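Local atomic coordinates of lactoylglutathione lyase (Pseudomonas aeruginosa, PDB entry 4MTS), a protein that belongs to the glyoxalase/bleomycin resistance/dioxygenase superfamily and, as a two-chain assembly, binds metal ions at sites built from histidine and glutamate side chains. Residues D33-V44 with L55-R63; Y72-A82 with Y119-G127. All blocks are in the same frame, centred on the assembly; numbering follows the deposited sequence.

Contact 1: residues D33-V44 with L55-R63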
loop_
_atom_site.group_PDB
_atom_site.type_symbol
_atom_site.label_atom_id
_atom_site.label_comp_id
_atom_site.label_asym_id
_atom_site.label_seq_id
_atom_site.Cartn_x
_atom_site.Cartn_y
_atom_site.Cartn_z
ATOM N N ASP A 33 5.496 20.022 -4.759
ATOM C CA ASP A 33 6.698 19.959 -5.620
ATOM C C ASP A 33 7.782 20.789 -4.913
ATOM O O ASP A 33 7.561 21.954 -4.626
ATOM C CB ASP A 33 6.437 20.554 -7.014
ATOM C CG ASP A 33 5.508 19.752 -7.900
ATOM O OD1 ASP A 33 5.986 19.186 -8.887
ATOM O OD2 ASP A 33 4.288 19.730 -7.620
ATOM N N TYR A 34 8.902 20.166 -4.561
ATOM C CA TYR A 34 9.984 20.815 -3.811
ATOM C C TYR A 34 11.221 20.995 -4.688
ATOM O O TYR A 34 12.001 20.048 -4.825
ATOM C CB TYR A 34 10.374 19.977 -2.587
ATOM C CG TYR A 34 9.219 19.715 -1.662
ATOM C CD1 TYR A 34 8.808 20.675 -0.741
ATOM C CD2 TYR A 34 8.498 18.531 -1.738
ATOM C CE1 TYR A 34 7.756 20.428 0.131
ATOM C CE2 TYR A 34 7.413 18.290 -0.902
ATOM C CZ TYR A 34 7.064 19.234 0.050
ATOM O OH TYR A 34 5.961 19.029 0.837
ATOM N N PRO A 35 11.450 22.202 -5.243
ATOM C CA PRO A 35 12.662 22.402 -6.064
ATOM C C PRO A 35 13.949 22.257 -5.249
ATOM O O PRO A 35 14.980 21.852 -5.792
ATOM C CB PRO A 35 12.470 23.805 -6.679
ATOM C CG PRO A 35 11.493 24.491 -5.817
ATOM C CD PRO A 35 10.605 23.420 -5.186
ATOM N N GLU A 36 13.872 22.501 -3.923
ATOM C CA GLU A 36 15.022 22.323 -3.023
ATOM C C GLU A 36 15.416 20.823 -2.897
ATOM O O GLU A 36 16.596 20.504 -2.858
ATOM C CB GLU A 36 14.756 22.989 -1.649
ATOM C CG GLU A 36 14.592 24.494 -1.766
ATOM C CD GLU A 36 14.258 25.230 -0.486
ATOM O OE1 GLU A 36 15.195 25.533 0.286
ATOM O OE2 GLU A 36 13.063 25.547 -0.280
ATOM N N GLY A 37 14.437 19.925 -2.893
ATOM C CA GLY A 37 14.688 18.492 -2.804
ATOM C C GLY A 37 14.590 17.756 -4.126
ATOM O O GLY A 37 14.870 16.557 -4.181
ATOM N N ARG A 38 14.194 18.466 -5.201
ATOM C CA ARG A 38 13.985 17.934 -6.559
ATOM C C ARG A 38 13.092 16.691 -6.587
ATOM O O ARG A 38 13.446 15.645 -7.145
ATOM C CB ARG A 38 15.292 17.750 -7.324
ATOM C CG ARG A 38 15.902 19.121 -7.624
ATOM C CD ARG A 38 17.078 19.068 -8.541
ATOM N NE ARG A 38 16.772 18.584 -9.885
ATOM C CZ ARG A 38 16.297 19.338 -10.872
ATOM N NH1 ARG A 38 15.980 20.611 -10.653
ATOM N NH2 ARG A 38 16.082 18.810 -12.072
ATOM N N PHE A 39 11.945 16.801 -5.928
ATOM C CA PHE A 39 10.972 15.712 -5.933
ATOM C C PHE A 39 9.602 16.280 -5.792
ATOM O O PHE A 39 9.461 17.415 -5.349
ATOM C CB PHE A 39 11.268 14.644 -4.864
ATOM C CG PHE A 39 11.006 15.077 -3.448
ATOM C CD1 PHE A 39 11.957 15.798 -2.737
ATOM C CD2 PHE A 39 9.821 14.741 -2.812
ATOM C CE1 PHE A 39 11.698 16.233 -1.439
ATOM C CE2 PHE A 39 9.583 15.144 -1.504
ATOM C CZ PHE A 39 10.527 15.877 -0.824
ATOM N N THR A 40 8.600 15.478 -6.137
ATOM C CA THR A 40 7.211 15.860 -6.026
ATOM C C THR A 40 6.499 14.703 -5.328
ATOM O O THR A 40 6.815 13.546 -5.611
ATOM C CB THR A 40 6.590 16.023 -7.419
ATOM O OG1 THR A 40 7.318 16.997 -8.162
ATOM C CG2 THR A 40 5.117 16.431 -7.359
ATOM N N LEU A 41 5.507 15.031 -4.505
ATOM C CA LEU A 41 4.628 14.039 -3.861
ATOM C C LEU A 41 3.221 14.325 -4.339
ATOM O O LEU A 41 2.838 15.491 -4.508
ATOM C CB LEU A 41 4.590 14.220 -2.335
ATOM C CG LEU A 41 5.829 14.365 -1.564
ATOM C CD1 LEU A 41 5.477 14.592 -0.123
ATOM C CD2 LEU A 41 6.722 13.126 -1.748
ATOM N N ALA A 42 2.421 13.295 -4.525
ATOM C CA ALA A 42 1.008 13.544 -4.876
ATOM C C ALA A 42 0.205 12.476 -4.128
ATOM O O ALA A 42 0.580 11.302 -4.165
ATOM C CB ALA A 42 0.798 13.403 -6.381
ATOM N N PHE A 43 -0.846 12.888 -3.428
ATOM C CA PHE A 43 -1.719 11.986 -2.674
ATOM C C PHE A 43 -3.030 11.926 -3.453
ATOM O O PHE A 43 -3.637 12.961 -3.768
ATOM C CB PHE A 43 -1.907 12.482 -1.220
ATOM C CG PHE A 43 -0.644 12.413 -0.373
ATOM C CD1 PHE A 43 0.306 13.425 -0.425
ATOM C CD2 PHE A 43 -0.446 11.364 0.527
ATOM C CE1 PHE A 43 1.464 13.367 0.373
ATOM C CE2 PHE A 43 0.720 11.292 1.301
ATOM C CZ PHE A 43 1.666 12.289 1.211
ATOM N N VAL A 44 -3.437 10.707 -3.799
ATOM C CA VAL A 44 -4.651 10.442 -4.580
ATOM C C VAL A 44 -5.540 9.501 -3.804
ATOM O O VAL A 44 -5.044 8.657 -3.045
ATOM C CB VAL A 44 -4.353 9.912 -6.014
ATOM C CG1 VAL A 44 -3.804 11.023 -6.896
ATOM C CG2 VAL A 44 -3.381 8.712 -5.993
ATOM N N LEU A 55 -3.285 6.921 -1.441
ATOM C CA LEU A 55 -2.135 6.443 -2.185
ATOM C C LEU A 55 -1.194 7.628 -2.406
ATOM O O LEU A 55 -1.606 8.663 -2.939
ATOM C CB LEU A 55 -2.558 5.852 -3.556
ATOM C CG LEU A 55 -1.375 5.490 -4.483
ATOM C CD1 LEU A 55 -0.472 4.364 -3.854
ATOM C CD2 LEU A 55 -1.893 5.055 -5.847
ATOM N N GLU A 56 0.070 7.487 -1.989
ATOM C CA GLU A 56 1.045 8.555 -2.197
ATOM C C GLU A 56 1.929 8.153 -3.365
ATOM O O GLU A 56 2.536 7.087 -3.334
ATOM C CB GLU A 56 1.920 8.731 -0.951
ATOM C CG GLU A 56 2.898 9.885 -1.164
ATOM C CD GLU A 56 3.890 10.083 -0.050
ATOM O OE1 GLU A 56 3.949 9.223 0.860
ATOM O OE2 GLU A 56 4.569 11.133 -0.059
ATOM N N LEU A 57 2.091 9.049 -4.344
ATOM C CA LEU A 57 2.970 8.830 -5.487
ATOM C C LEU A 57 4.131 9.811 -5.367
ATOM O O LEU A 57 3.898 10.993 -5.117
ATOM C CB LEU A 57 2.202 9.082 -6.795
ATOM C CG LEU A 57 0.933 8.249 -7.020
ATOM C CD1 LEU A 57 0.206 8.726 -8.299
ATOM C CD2 LEU A 57 1.266 6.732 -7.116
ATOM N N THR A 58 5.364 9.313 -5.511
ATOM C CA THR A 58 6.584 10.125 -5.396
ATOM C C THR A 58 7.344 10.100 -6.719
ATOM O O THR A 58 7.467 9.041 -7.342
ATOM C CB THR A 58 7.500 9.616 -4.254
ATOM O OG1 THR A 58 6.771 9.552 -3.031
ATOM C CG2 THR A 58 8.727 10.493 -4.055
ATOM N N HIS A 59 7.856 11.254 -7.140
ATOM C CA HIS A 59 8.636 11.326 -8.362
ATOM C C HIS A 59 9.872 12.151 -8.070
ATOM O O HIS A 59 9.747 13.303 -7.678
ATOM C CB HIS A 59 7.794 11.951 -9.510
ATOM C CG HIS A 59 8.596 12.226 -10.732
ATOM N ND1 HIS A 59 8.724 13.515 -11.226
ATOM C CD2 HIS A 59 9.361 11.392 -11.477
ATOM C CE1 HIS A 59 9.514 13.419 -12.286
ATOM N NE2 HIS A 59 9.944 12.178 -12.466
ATOM N N ASN A 60 11.059 11.544 -8.214
ATOM C CA ASN A 60 12.353 12.201 -8.034
ATOM C C ASN A 60 12.659 12.754 -9.421
ATOM O O ASN A 60 12.643 11.992 -10.402
ATOM C CB ASN A 60 13.398 11.155 -7.577
ATOM C CG ASN A 60 13.109 10.623 -6.190
ATOM O OD1 ASN A 60 13.196 11.357 -5.191
ATOM N ND2 ASN A 60 12.724 9.337 -6.095
ATOM N N TRP A 61 12.821 14.088 -9.537
ATOM C CA TRP A 61 12.994 14.765 -10.815
ATOM C C TRP A 61 14.161 14.256 -11.629
ATOM O O TRP A 61 14.117 14.333 -12.862
ATOM C CB TRP A 61 13.149 16.286 -10.614
ATOM C CG TRP A 61 12.007 16.925 -9.887
ATOM C CD1 TRP A 61 10.822 16.343 -9.529
ATOM C CD2 TRP A 61 11.903 18.297 -9.525
ATOM N NE1 TRP A 61 10.000 17.272 -8.936
ATOM C CE2 TRP A 61 10.641 18.476 -8.907
ATOM C CE3 TRP A 61 12.745 19.405 -9.673
ATOM C CZ2 TRP A 61 10.217 19.711 -8.410
ATOM C CZ3 TRP A 61 12.339 20.622 -9.144
ATOM C CH2 TRP A 61 11.076 20.771 -8.551
ATOM N N ASP A 62 15.215 13.810 -10.958
ATOM C CA ASP A 62 16.412 13.339 -11.650
ATOM C C ASP A 62 16.504 11.822 -11.867
ATOM O O ASP A 62 17.521 11.351 -12.375
ATOM C CB ASP A 62 17.681 13.949 -11.030
ATOM C CG ASP A 62 17.565 15.461 -10.868
ATOM O OD1 ASP A 62 17.609 15.939 -9.715
ATOM O OD2 ASP A 62 17.315 16.142 -11.873
ATOM N N ARG A 63 15.448 11.065 -11.493
ATOM C CA ARG A 63 15.345 9.600 -11.710
ATOM C C ARG A 63 14.442 9.389 -12.914
ATOM O O ARG A 63 13.490 10.148 -13.093
ATOM C CB ARG A 63 14.715 8.878 -10.493
ATOM C CG ARG A 63 15.622 8.718 -9.270
ATOM C CD ARG A 63 16.744 7.707 -9.438
ATOM N NE ARG A 63 16.279 6.326 -9.628
ATOM C CZ ARG A 63 16.154 5.436 -8.650
ATOM N NH1 ARG A 63 16.398 5.782 -7.392
ATOM N NH2 ARG A 63 15.769 4.201 -8.919
HETATM O O HOH W 1 7.332 15.687 -10.811
#

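Contact 2: residues Y72-A82 with Y119-G127. With NI (nickel (II) ion), chain E.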
loop_
_atom_site.group_PDB
_atom_site.type_symbol
_atom_site.label_atom_id
_atom_site.label_comp_id
_atom_site.label_asym_id
_atom_site.label_seq_id
_atom_site.Cartn_x
_atom_site.Cartn_y
_atom_site.Cartn_z
ATOM N N TYR A 72 6.545 -6.424 -3.155
ATOM C CA TYR A 72 5.325 -5.601 -3.140
ATOM C C TYR A 72 4.228 -6.285 -3.985
ATOM O O TYR A 72 4.475 -6.778 -5.084
ATOM C CB TYR A 72 5.619 -4.143 -3.641
ATOM C CG TYR A 72 4.355 -3.326 -3.816
ATOM C CD1 TYR A 72 3.585 -2.960 -2.716
ATOM C CD2 TYR A 72 3.849 -3.042 -5.093
ATOM C CE1 TYR A 72 2.382 -2.269 -2.866
ATOM C CE2 TYR A 72 2.621 -2.391 -5.261
ATOM C CZ TYR A 72 1.897 -1.991 -4.138
ATOM O OH TYR A 72 0.700 -1.325 -4.240
ATOM N N GLY A 73 3.040 -6.312 -3.443
ATOM C CA GLY A 73 1.880 -6.952 -4.061
ATOM C C GLY A 73 1.053 -6.071 -4.948
ATOM O O GLY A 73 1.297 -5.968 -6.154
ATOM N N HIS A 74 0.120 -5.354 -4.334
ATOM C CA HIS A 74 -0.806 -4.521 -5.063
ATOM C C HIS A 74 -1.552 -3.617 -4.144
ATOM O O HIS A 74 -1.407 -3.704 -2.921
ATOM C CB HIS A 74 -1.832 -5.429 -5.768
ATOM C CG HIS A 74 -2.500 -6.421 -4.844
ATOM N ND1 HIS A 74 -2.105 -7.747 -4.831
ATOM C CD2 HIS A 74 -3.528 -6.261 -3.975
ATOM C CE1 HIS A 74 -2.891 -8.350 -3.940
ATOM N NE2 HIS A 74 -3.761 -7.497 -3.401
ATOM N N LEU A 75 -2.324 -2.712 -4.754
ATOM C CA LEU A 75 -3.249 -1.857 -4.055
ATOM C C LEU A 75 -4.643 -2.375 -4.505
ATOM O O LEU A 75 -4.902 -2.516 -5.700
ATOM C CB LEU A 75 -3.069 -0.369 -4.480
ATOM C CG LEU A 75 -4.037 0.578 -3.698
ATOM C CD1 LEU A 75 -3.569 0.770 -2.252
ATOM C CD2 LEU A 75 -4.087 1.976 -4.356
ATOM N N ALA A 76 -5.523 -2.664 -3.568
ATOM C CA ALA A 76 -6.842 -3.175 -3.922
ATOM C C ALA A 76 -7.888 -2.066 -3.762
ATOM O O ALA A 76 -7.869 -1.313 -2.789
ATOM C CB ALA A 76 -7.204 -4.352 -3.038
ATOM N N ILE A 77 -8.808 -1.987 -4.724
ATOM C CA ILE A 77 -9.887 -0.979 -4.738
ATOM C C ILE A 77 -11.260 -1.656 -4.869
ATOM O O ILE A 77 -11.413 -2.597 -5.632
ATOM C CB ILE A 77 -9.632 0.060 -5.863
ATOM C CG1 ILE A 77 -8.286 0.806 -5.604
ATOM C CG2 ILE A 77 -10.779 1.085 -5.946
ATOM C CD1 ILE A 77 -7.753 1.497 -6.838
ATOM N N GLU A 78 -12.219 -1.201 -4.078
ATOM C CA GLU A 78 -13.581 -1.717 -4.133
ATOM C C GLU A 78 -14.301 -1.024 -5.272
ATOM O O GLU A 78 -14.250 0.190 -5.360
ATOM C CB GLU A 78 -14.300 -1.493 -2.797
ATOM C CG GLU A 78 -15.734 -1.991 -2.793
ATOM C CD GLU A 78 -16.338 -1.888 -1.409
ATOM O OE1 GLU A 78 -16.578 -0.752 -0.942
ATOM O OE2 GLU A 78 -16.465 -2.942 -0.751
ATOM N N VAL A 79 -14.942 -1.798 -6.163
ATOM C CA VAL A 79 -15.651 -1.224 -7.319
ATOM C C VAL A 79 -17.111 -1.735 -7.394
ATOM O O VAL A 79 -17.408 -2.830 -6.916
ATOM C CB VAL A 79 -14.896 -1.462 -8.661
ATOM C CG1 VAL A 79 -13.524 -0.788 -8.670
ATOM C CG2 VAL A 79 -14.768 -2.952 -8.990
ATOM N N GLU A 80 -17.999 -0.953 -8.015
ATOM C CA GLU A 80 -19.410 -1.332 -8.185
ATOM C C GLU A 80 -19.533 -2.511 -9.163
ATOM O O GLU A 80 -20.271 -3.465 -8.900
ATOM C CB GLU A 80 -20.209 -0.112 -8.695
ATOM C CG GLU A 80 -21.697 -0.197 -8.388
ATOM C CD GLU A 80 -22.548 0.875 -9.045
ATOM O OE1 GLU A 80 -23.259 1.596 -8.309
ATOM O OE2 GLU A 80 -22.513 0.990 -10.291
ATOM N N ASP A 81 -18.768 -2.462 -10.256
ATOM C CA ASP A 81 -18.785 -3.460 -11.317
ATOM C C ASP A 81 -17.396 -3.539 -11.907
ATOM O O ASP A 81 -16.979 -2.625 -12.612
ATOM C CB ASP A 81 -19.772 -2.994 -12.418
ATOM C CG ASP A 81 -20.123 -4.032 -13.455
ATOM O OD1 ASP A 81 -19.199 -4.675 -13.992
ATOM O OD2 ASP A 81 -21.316 -4.161 -13.771
ATOM N N ALA A 82 -16.689 -4.644 -11.649
ATOM C CA ALA A 82 -15.334 -4.859 -12.135
ATOM C C ALA A 82 -15.220 -4.921 -13.656
ATOM O O ALA A 82 -14.263 -4.378 -14.200
ATOM C CB ALA A 82 -14.733 -6.096 -11.487
ATOM N N TYR A 119 2.693 -1.166 -11.605
ATOM C CA TYR A 119 2.177 -1.578 -10.295
ATOM C C TYR A 119 0.805 -2.167 -10.487
ATOM O O TYR A 119 0.000 -1.654 -11.290
ATOM C CB TYR A 119 2.077 -0.389 -9.345
ATOM C CG TYR A 119 3.412 0.201 -8.992
ATOM C CD1 TYR A 119 4.313 -0.494 -8.187
ATOM C CD2 TYR A 119 3.771 1.472 -9.432
ATOM C CE1 TYR A 119 5.540 0.054 -7.831
ATOM C CE2 TYR A 119 4.994 2.042 -9.068
ATOM C CZ TYR A 119 5.861 1.337 -8.240
ATOM O OH TYR A 119 7.057 1.859 -7.845
ATOM N N LYS A 120 0.534 -3.260 -9.769
ATOM C CA LYS A 120 -0.731 -3.986 -9.863
ATOM C C LYS A 120 -1.817 -3.380 -9.015
ATOM O O LYS A 120 -1.585 -3.033 -7.845
ATOM C CB LYS A 120 -0.523 -5.459 -9.408
ATOM C CG LYS A 120 0.316 -6.267 -10.402
ATOM C CD LYS A 120 0.342 -7.748 -10.040
ATOM C CE LYS A 120 1.417 -8.503 -10.793
ATOM N NZ LYS A 120 1.798 -9.769 -10.106
ATOM N N VAL A 121 -3.002 -3.224 -9.612
ATOM C CA VAL A 121 -4.193 -2.727 -8.935
ATOM C C VAL A 121 -5.229 -3.833 -8.978
ATOM O O VAL A 121 -5.615 -4.297 -10.053
ATOM C CB VAL A 121 -4.725 -1.392 -9.542
ATOM C CG1 VAL A 121 -6.005 -0.962 -8.845
ATOM C CG2 VAL A 121 -3.668 -0.292 -9.468
ATOM N N GLU A 122 -5.644 -4.277 -7.802
ATOM C CA GLU A 122 -6.647 -5.330 -7.676
ATOM C C GLU A 122 -8.011 -4.686 -7.533
ATOM O O GLU A 122 -8.241 -3.864 -6.630
ATOM C CB GLU A 122 -6.309 -6.174 -6.431
ATOM C CG GLU A 122 -7.263 -7.344 -6.167
ATOM C CD GLU A 122 -6.769 -8.224 -5.038
ATOM O OE1 GLU A 122 -6.625 -7.708 -3.912
ATOM O OE2 GLU A 122 -6.414 -9.396 -5.303
ATOM N N LEU A 123 -8.928 -5.062 -8.410
ATOM C CA LEU A 123 -10.314 -4.571 -8.311
ATOM C C LEU A 123 -11.178 -5.656 -7.693
ATOM O O LEU A 123 -11.147 -6.792 -8.154
ATOM C CB LEU A 123 -10.859 -4.198 -9.702
ATOM C CG LEU A 123 -10.024 -3.263 -10.553
ATOM C CD1 LEU A 123 -10.727 -2.994 -11.903
ATOM C CD2 LEU A 123 -9.702 -1.951 -9.815
ATOM N N ILE A 124 -11.924 -5.322 -6.648
ATOM C CA ILE A 124 -12.790 -6.290 -5.963
ATOM C C ILE A 124 -14.202 -5.759 -6.000
ATOM O O ILE A 124 -14.478 -4.685 -5.469
ATOM C CB ILE A 124 -12.310 -6.617 -4.525
ATOM C CG1 ILE A 124 -10.834 -7.072 -4.548
ATOM C CG2 ILE A 124 -13.243 -7.709 -3.893
ATOM C CD1 ILE A 124 -10.194 -7.426 -3.137
ATOM N N GLN A 125 -15.094 -6.472 -6.684
ATOM C CA GLN A 125 -16.482 -6.031 -6.816
ATOM C C GLN A 125 -17.231 -6.025 -5.489
ATOM O O GLN A 125 -17.220 -7.027 -4.776
ATOM C CB GLN A 125 -17.213 -6.908 -7.848
ATOM C CG GLN A 125 -18.609 -6.382 -8.199
ATOM C CD GLN A 125 -18.990 -6.958 -9.524
ATOM O OE1 GLN A 125 -18.249 -6.842 -10.505
ATOM N NE2 GLN A 125 -20.110 -7.655 -9.560
ATOM N N LYS A 126 -17.908 -4.907 -5.179
ATOM C CA LYS A 126 -18.693 -4.698 -3.954
ATOM C C LYS A 126 -19.713 -5.803 -3.737
ATOM O O LYS A 126 -20.362 -6.249 -4.693
ATOM C CB LYS A 126 -19.370 -3.319 -3.971
ATOM C CG LYS A 126 -19.661 -2.767 -2.575
ATOM C CD LYS A 126 -20.198 -1.344 -2.629
ATOM C CE LYS A 126 -20.942 -0.979 -1.367
ATOM N NZ LYS A 126 -21.450 0.419 -1.408
ATOM N N GLY A 127 -19.768 -6.278 -2.495
ATOM C CA GLY A 127 -20.642 -7.355 -2.054
ATOM C C GLY A 127 -20.003 -8.730 -2.092
ATOM O O GLY A 127 -20.314 -9.581 -1.250
HETATM NI NI NI E . -5.416 -8.259 -2.260
HETATM O O HOH W 2 -0.121 -1.006 -6.696
HETATM O O HOH W 3 2.617 -4.379 -8.118
HETATM O O HOH W 4 2.465 -8.193 -7.482
HETATM O O HOH W 5 -21.275 -4.246 -6.586
HETATM O O HOH W 6 -18.102 -7.558 -13.048
#

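Contact 1: residues D33-V44 with L55-R63
W61 lays its indole over the R38-F39 peptide and is held by both its backbone N and its ring N-H. The backbone N donates to R38 O, and the ring NE1 donates to T40 OG1 at 2.8 Å, nearly straight (170°) and in the indole plane. T40 OG1 donates a hydrogen bond to D33 OD1 at 2.7 Å, meeting that oxygen from above the carboxylate plane, and also accepts from a water that lies 2.6 Å from H59 ND1 at the edge of the imidazole. D33 OD2 is paired with R31. R38, bent at chi3 (64°), sets its guanidinium at 85° to the indole, with W61 CE3 over one face; side-on and nearly coplanar, it grips D62, NE to OD1 at 2.8 Å and NH2 to OD2 at 2.9 Å, both on syn lone pairs. Beyond this end, strands 39-44 and 55-60 run antiparallel as a hairpin: T40 with H59, A42 with L57 and V44 with L55 each exchange two backbone bonds. On the face carrying L41, F43, T58 and E56, the E56 chain is extended and lies alongside F43, its CG 3.8 Å from the ring centroid. E56 OE2 rests 3.4 Å from F43 CZ; E56, with H5, is part of the zinc site. N60 ND2 is bonded to Y66. The chemistry thus divides the hairpin: charged and hydroxyl groups gather at its open end, beside the G1 bulge of the tight 34-39 connection to strand 27-34, whereas packing over F43 probably helps to orient the E56 carboxylate toward the zinc.

Contact 2: residues Y72-A82 with Y119-G127
H74 and E122 converge on the nickel ion from neighbouring parallel strands. H74 NE2 and E122 OE1 each bind it at 2.1 Å, with the imidazole and carboxylate planes 59° apart. The two ligand atoms lie 2.9 Å from each other because they share the metal, not through a hydrogen bond. E122 reaches it with an extended chain, CG anti to the backbone N; H74 instead holds CG between its N and carbonyl carbon, and this chi1 of 52° turns the imidazole toward E122 and the nickel. The strand pairing itself brings H74 CB to 3.2 Å from K120 O. A76 CB lies under E122 OE1 on the same face. On the other face I77 CD1 meets V121 CG1 at 3.6 Å, the two side chains crossing at a slant, and V79 CG1 packs on L123 CD2. At the opening end the Y72 and Y119 rings stand steeply to each other, planes 81° apart, Y72 CE2 touching Y119 CD1. At the far end Q125 turns its amide oxygen OE1 to A82 N (2.9 Å), at the start of helix 82-91 that D81 caps, and a water also donates to that oxygen. E78 CD lies against K126 CG, but its OE1 is salt-bridged to R2 of the second subunit. Backbone bonds alternate between the strands from L75 to K126. Strand 120-125 pairs on its other edge with strand 109-114, helix 82-91 packs T85 on V79 and L123, and strand 72-79 continues the sheet into an antiparallel strand of the second subunit.

How the contacts relate
Contact 1 (33-44 with 55-63) and contact 2 (72-82 with 119-127) lie on opposite sides of the chain's centre, their centres about 25 Å apart, yet they touch where L55 CD2 packs on L75 CD2 at 4.1 Å. They follow one another in sequence, strand 54-60 leading into strand 72-79, and belong to separate sheets. The nickel site draws on both kinds of contact, but from different chains: H74 and E122 of contact 2 bind nickel together with H5 and E56 of the second subunit, E56 being the residue that contact 1 supplies. In this chain, the side chain of E56 comes within about 3 Å (nearest atoms) of a zinc ion, at the site shared with H5.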